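Local coordinates for putative cell filamentation protein (Bartonella quintana, PDB 4N67), which probably acts as an adenylyltransferase of the Fic family, transferring AMP from ATP to target proteins, and is bound here to ADP, at residues T73-R81 with H151-N159. The protein carries 2 engineered substitutions. Sequence-based numbering, arbitrary orientation.
Sequences TFEWAGVTR and HAHPFRKGN. With ADP (adenosine-5'-diphosphate), chain B.
Arg81 and the backbone of His153 illustrate how one arginine can reach several backbone carbonyls of a loop. The arginine starts from its own backbone, where Arg81 N donates to Pro154 O at 2.9 Å. Its CB then lies beside Arg156 N, its CG comes close to Pro154 O, and its CD rests against Phe155 O. With CG set between the backbone N and the carbonyl carbon (chi1 64°) and the chain extended from there, the guanidinium arrives at the end of helix 135-152. There Arg81 NE meets His153 O at 2.7 Å, almost in line with the C=O bond, while Arg81 NH1 reaches that oxygen at 3.0 Å from above the carbonyl plane; both bonds lie close to the guanidinium plane. NH1 also makes a weak bond to Ala152 O and a further one to Ala108 O, and NH2 is taken by Met95 O.

This loop belongs to the Fic motif, usually HPFx(D/E)GNGR, which begins here at His153, the position of the catalytic histidine in Fic enzymes, and carries Lys157 where most members have an acid. It wraps the ADP beta-phosphate: Gly158 N donates to O3B, and Asn159 uses both its backbone N and ND2 on O2B. The same Asn159 amide braces the loop from inside, OD1 accepting from Phe155 N and ND2 donating to Phe155 O.

Farther along, Trp76 lays one face of its six-membered ring over Arg156 CB, a CH-pi contact with the carbon 4.1 Å from the ring centroid, and its opposite face lies against Phe74 CB. Phe155 turns a ring edge to Val79 O, with CD1 3.4 Å away, and Thr80 CG2 touches Pro154 CB at 3.6 Å. One water links Val79 O to Arg156 N.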
loop_
_atom_site.group_PDB
_atom_site.type_symbol
_atom_site.label_atom_id
_atom_site.label_comp_id
_atom_site.label_asym_id
_atom_site.label_seq_id
_atom_site.Cartn_x
_atom_site.Cartn_y
_atom_site.Cartn_z
ATOM N N THR A 73 5.226 -14.885 -3.526
ATOM C CA THR A 73 5.463 -14.447 -4.907
ATOM C C THR A 73 6.853 -13.869 -5.099
ATOM O O THR A 73 7.538 -14.209 -6.056
ATOM C CB THR A 73 4.381 -13.396 -5.300
ATOM O OG1 THR A 73 3.075 -14.016 -5.205
ATOM C CG2 THR A 73 4.637 -12.789 -6.684
ATOM N N PHE A 74 7.272 -12.949 -4.226
ATOM C CA PHE A 74 8.540 -12.245 -4.382
ATOM C C PHE A 74 9.486 -12.478 -3.204
ATOM O O PHE A 74 9.062 -12.379 -2.046
ATOM C CB PHE A 74 8.304 -10.736 -4.506
ATOM C CG PHE A 74 7.515 -10.327 -5.702
ATOM C CD1 PHE A 74 7.919 -10.715 -6.973
ATOM C CD2 PHE A 74 6.348 -9.564 -5.576
ATOM C CE1 PHE A 74 7.208 -10.313 -8.094
ATOM C CE2 PHE A 74 5.627 -9.175 -6.706
ATOM C CZ PHE A 74 6.073 -9.552 -7.964
ATOM N N GLU A 75 10.767 -12.733 -3.522
ATOM C CA GLU A 75 11.816 -12.889 -2.487
ATOM C C GLU A 75 11.956 -11.641 -1.618
ATOM O O GLU A 75 12.256 -11.749 -0.411
ATOM C CB GLU A 75 13.172 -13.231 -3.094
ATOM C CG GLU A 75 13.254 -14.640 -3.683
ATOM C CD GLU A 75 14.613 -14.929 -4.281
ATOM O OE1 GLU A 75 15.627 -14.563 -3.653
ATOM O OE2 GLU A 75 14.671 -15.538 -5.356
ATOM N N TRP A 76 11.705 -10.487 -2.235
ATOM C CA TRP A 76 11.844 -9.190 -1.559
ATOM C C TRP A 76 10.568 -8.717 -0.898
ATOM O O TRP A 76 10.482 -7.542 -0.498
ATOM C CB TRP A 76 12.362 -8.106 -2.545
ATOM C CG TRP A 76 11.646 -8.101 -3.854
ATOM C CD1 TRP A 76 12.000 -8.792 -5.001
ATOM C CD2 TRP A 76 10.429 -7.418 -4.174
ATOM N NE1 TRP A 76 11.078 -8.570 -5.976
ATOM C CE2 TRP A 76 10.123 -7.710 -5.512
ATOM C CE3 TRP A 76 9.605 -6.521 -3.484
ATOM C CZ2 TRP A 76 9.001 -7.187 -6.146
ATOM C CZ3 TRP A 76 8.496 -6.019 -4.115
ATOM C CH2 TRP A 76 8.202 -6.374 -5.439
ATOM N N ALA A 77 9.565 -9.576 -0.714
ATOM C CA ALA A 77 8.346 -9.137 -0.018
ATOM C C ALA A 77 8.738 -8.556 1.344
ATOM O O ALA A 77 9.533 -9.131 2.072
ATOM C CB ALA A 77 7.367 -10.284 0.179
ATOM N N GLY A 78 8.105 -7.434 1.677
ATOM C CA GLY A 78 8.355 -6.738 2.938
ATOM C C GLY A 78 9.538 -5.795 2.914
ATOM O O GLY A 78 9.770 -5.121 3.903
ATOM N N VAL A 79 10.282 -5.764 1.821
ATOM C CA VAL A 79 11.502 -4.938 1.732
ATOM C C VAL A 79 11.191 -3.715 0.872
ATOM O O VAL A 79 10.659 -3.843 -0.242
ATOM C CB VAL A 79 12.673 -5.744 1.128
ATOM C CG1 VAL A 79 13.954 -4.906 1.126
ATOM C CG2 VAL A 79 12.876 -7.041 1.874
ATOM N N THR A 80 11.543 -2.538 1.376
ATOM C CA THR A 80 11.274 -1.306 0.634
ATOM C C THR A 80 12.340 -1.090 -0.443
ATOM O O THR A 80 13.460 -1.581 -0.337
ATOM C CB THR A 80 11.121 -0.091 1.574
ATOM O OG1 THR A 80 12.257 0.003 2.436
ATOM C CG2 THR A 80 9.841 -0.192 2.383
ATOM N N ARG A 81 11.980 -0.340 -1.469
ATOM C CA ARG A 81 12.760 -0.254 -2.701
ATOM C C ARG A 81 13.964 0.661 -2.628
ATOM O O ARG A 81 14.764 0.681 -3.564
ATOM C CB ARG A 81 11.851 0.139 -3.877
ATOM C CG ARG A 81 11.220 1.525 -3.751
ATOM C CD ARG A 81 10.291 1.885 -4.907
ATOM N NE ARG A 81 9.501 3.055 -4.534
ATOM C CZ ARG A 81 9.932 4.310 -4.546
ATOM N NH1 ARG A 81 9.147 5.255 -4.090
ATOM N NH2 ARG A 81 11.109 4.624 -5.094
ATOM N N HIS A 151 2.155 8.610 -2.038
ATOM C CA HIS A 151 3.356 9.307 -2.437
ATOM C C HIS A 151 4.595 8.540 -2.015
ATOM O O HIS A 151 5.560 8.473 -2.769
ATOM C CB HIS A 151 3.412 10.730 -1.887
ATOM C CG HIS A 151 4.615 11.473 -2.360
ATOM N ND1 HIS A 151 5.784 11.524 -1.640
ATOM C CD2 HIS A 151 4.855 12.143 -3.514
ATOM C CE1 HIS A 151 6.697 12.185 -2.330
ATOM N NE2 HIS A 151 6.156 12.583 -3.465
ATOM N N ALA A 152 4.586 7.980 -0.818
ATOM C CA ALA A 152 5.770 7.238 -0.350
ATOM C C ALA A 152 6.076 6.014 -1.236
ATOM O O ALA A 152 7.241 5.716 -1.517
ATOM C CB ALA A 152 5.606 6.815 1.096
ATOM N N HIS A 153 5.022 5.309 -1.660
ATOM C CA HIS A 153 5.130 4.203 -2.602
ATOM C C HIS A 153 6.316 3.303 -2.267
ATOM O O HIS A 153 7.246 3.174 -3.064
ATOM C CB HIS A 153 5.252 4.760 -4.024
ATOM C CG HIS A 153 5.047 3.756 -5.108
ATOM N ND1 HIS A 153 3.794 3.421 -5.565
ATOM C CD2 HIS A 153 5.923 3.090 -5.895
ATOM C CE1 HIS A 153 3.905 2.566 -6.568
ATOM N NE2 HIS A 153 5.186 2.347 -6.788
ATOM N N PRO A 154 6.335 2.721 -1.057
ATOM C CA PRO A 154 7.596 2.190 -0.546
ATOM C C PRO A 154 8.170 0.962 -1.197
ATOM O O PRO A 154 9.338 0.681 -0.975
ATOM C CB PRO A 154 7.295 1.899 0.935
ATOM C CG PRO A 154 6.074 2.694 1.224
ATOM C CD PRO A 154 5.285 2.703 -0.028
ATOM N N PHE A 155 7.356 0.232 -1.960
ATOM C CA PHE A 155 7.753 -1.057 -2.521
ATOM C C PHE A 155 7.929 -1.012 -4.033
ATOM O O PHE A 155 7.334 -0.199 -4.721
ATOM C CB PHE A 155 6.741 -2.136 -2.092
ATOM C CG PHE A 155 6.505 -2.185 -0.597
ATOM C CD1 PHE A 155 7.415 -2.827 0.246
ATOM C CD2 PHE A 155 5.428 -1.551 -0.022
ATOM C CE1 PHE A 155 7.235 -2.823 1.608
ATOM C CE2 PHE A 155 5.263 -1.551 1.353
ATOM C CZ PHE A 155 6.176 -2.186 2.159
ATOM N N ARG A 156 8.702 -1.945 -4.540
ATOM C CA ARG A 156 8.886 -2.018 -5.993
ATOM C C ARG A 156 7.556 -2.291 -6.726
ATOM O O ARG A 156 7.342 -1.782 -7.838
ATOM C CB ARG A 156 9.940 -3.064 -6.323
ATOM C CG ARG A 156 10.083 -3.380 -7.796
ATOM C CD ARG A 156 10.563 -2.181 -8.619
ATOM N NE ARG A 156 10.656 -2.546 -10.038
ATOM C CZ ARG A 156 9.619 -2.691 -10.865
ATOM N NH1 ARG A 156 8.378 -2.526 -10.455
ATOM N NH2 ARG A 156 9.842 -3.084 -12.125
ATOM N N LYS A 157 6.697 -3.094 -6.108
ATOM C CA LYS A 157 5.375 -3.405 -6.613
ATOM C C LYS A 157 4.511 -3.856 -5.446
ATOM O O LYS A 157 5.057 -4.252 -4.400
ATOM C CB LYS A 157 5.449 -4.530 -7.658
ATOM C CG LYS A 157 4.192 -4.712 -8.474
ATOM C CD LYS A 157 4.375 -5.804 -9.512
ATOM C CE LYS A 157 3.033 -6.129 -10.166
ATOM N NZ LYS A 157 2.741 -7.601 -10.131
ATOM N N GLY A 158 3.188 -3.780 -5.620
ATOM C CA GLY A 158 2.256 -4.233 -4.588
ATOM C C GLY A 158 1.892 -3.143 -3.605
ATOM O O GLY A 158 1.341 -3.423 -2.541
ATOM N N ASN A 159 2.144 -1.893 -3.954
ATOM C CA ASN A 159 1.837 -0.801 -3.033
ATOM C C ASN A 159 0.329 -0.644 -2.760
ATOM O O ASN A 159 -0.078 -0.490 -1.618
ATOM C CB ASN A 159 2.403 0.503 -3.515
ATOM C CG ASN A 159 3.914 0.489 -3.517
ATOM O OD1 ASN A 159 4.518 0.649 -2.459
ATOM N ND2 ASN A 159 4.511 0.189 -4.663
HETATM P PB ADP B . 2.088 -1.104 -7.812
HETATM O O1B ADP B . 3.037 -0.674 -8.943
HETATM O O2B ADP B . 2.625 -0.661 -6.495
HETATM O O3B ADP B . 1.736 -2.593 -7.822
HETATM P PA ADP B . -0.637 -0.003 -7.738
HETATM O O1A ADP B . -1.692 -0.219 -8.835
HETATM O O2A ADP B . -0.739 -0.896 -6.524
HETATM O O3A ADP B . 0.860 -0.230 -8.371
HETATM O "O5'" ADP B . -0.655 1.541 -7.369
HETATM C "C5'" ADP B . -0.101 2.031 -6.143
HETATM C "C4'" ADP B . -0.892 3.268 -5.731
HETATM O "O4'" ADP B . -0.563 4.362 -6.611
HETATM C "C3'" ADP B . -2.403 3.060 -5.789
HETATM O "O3'" ADP B . -3.033 3.605 -4.612
HETATM C "C2'" ADP B . -2.812 3.827 -7.032
HETATM O "O2'" ADP B . -4.158 4.321 -7.012
HETATM C "C1'" ADP B . -1.809 4.943 -7.048
HETATM N N9 ADP B . -1.595 5.575 -8.365
HETATM C C8 ADP B . -1.840 5.083 -9.596
HETATM N N7 ADP B . -1.456 6.010 -10.506
HETATM C C5 ADP B . -0.967 7.083 -9.872
HETATM C C6 ADP B . -0.408 8.393 -10.231
HETATM N N6 ADP B . -0.299 8.697 -11.560
HETATM N N1 ADP B . -0.000 9.236 -9.269
HETATM C C2 ADP B . -0.116 8.882 -7.959
HETATM N N3 ADP B . -0.632 7.694 -7.570
HETATM C C4 ADP B . -1.054 6.782 -8.444
HETATM O O HOH W 1 10.611 -3.179 -2.837
#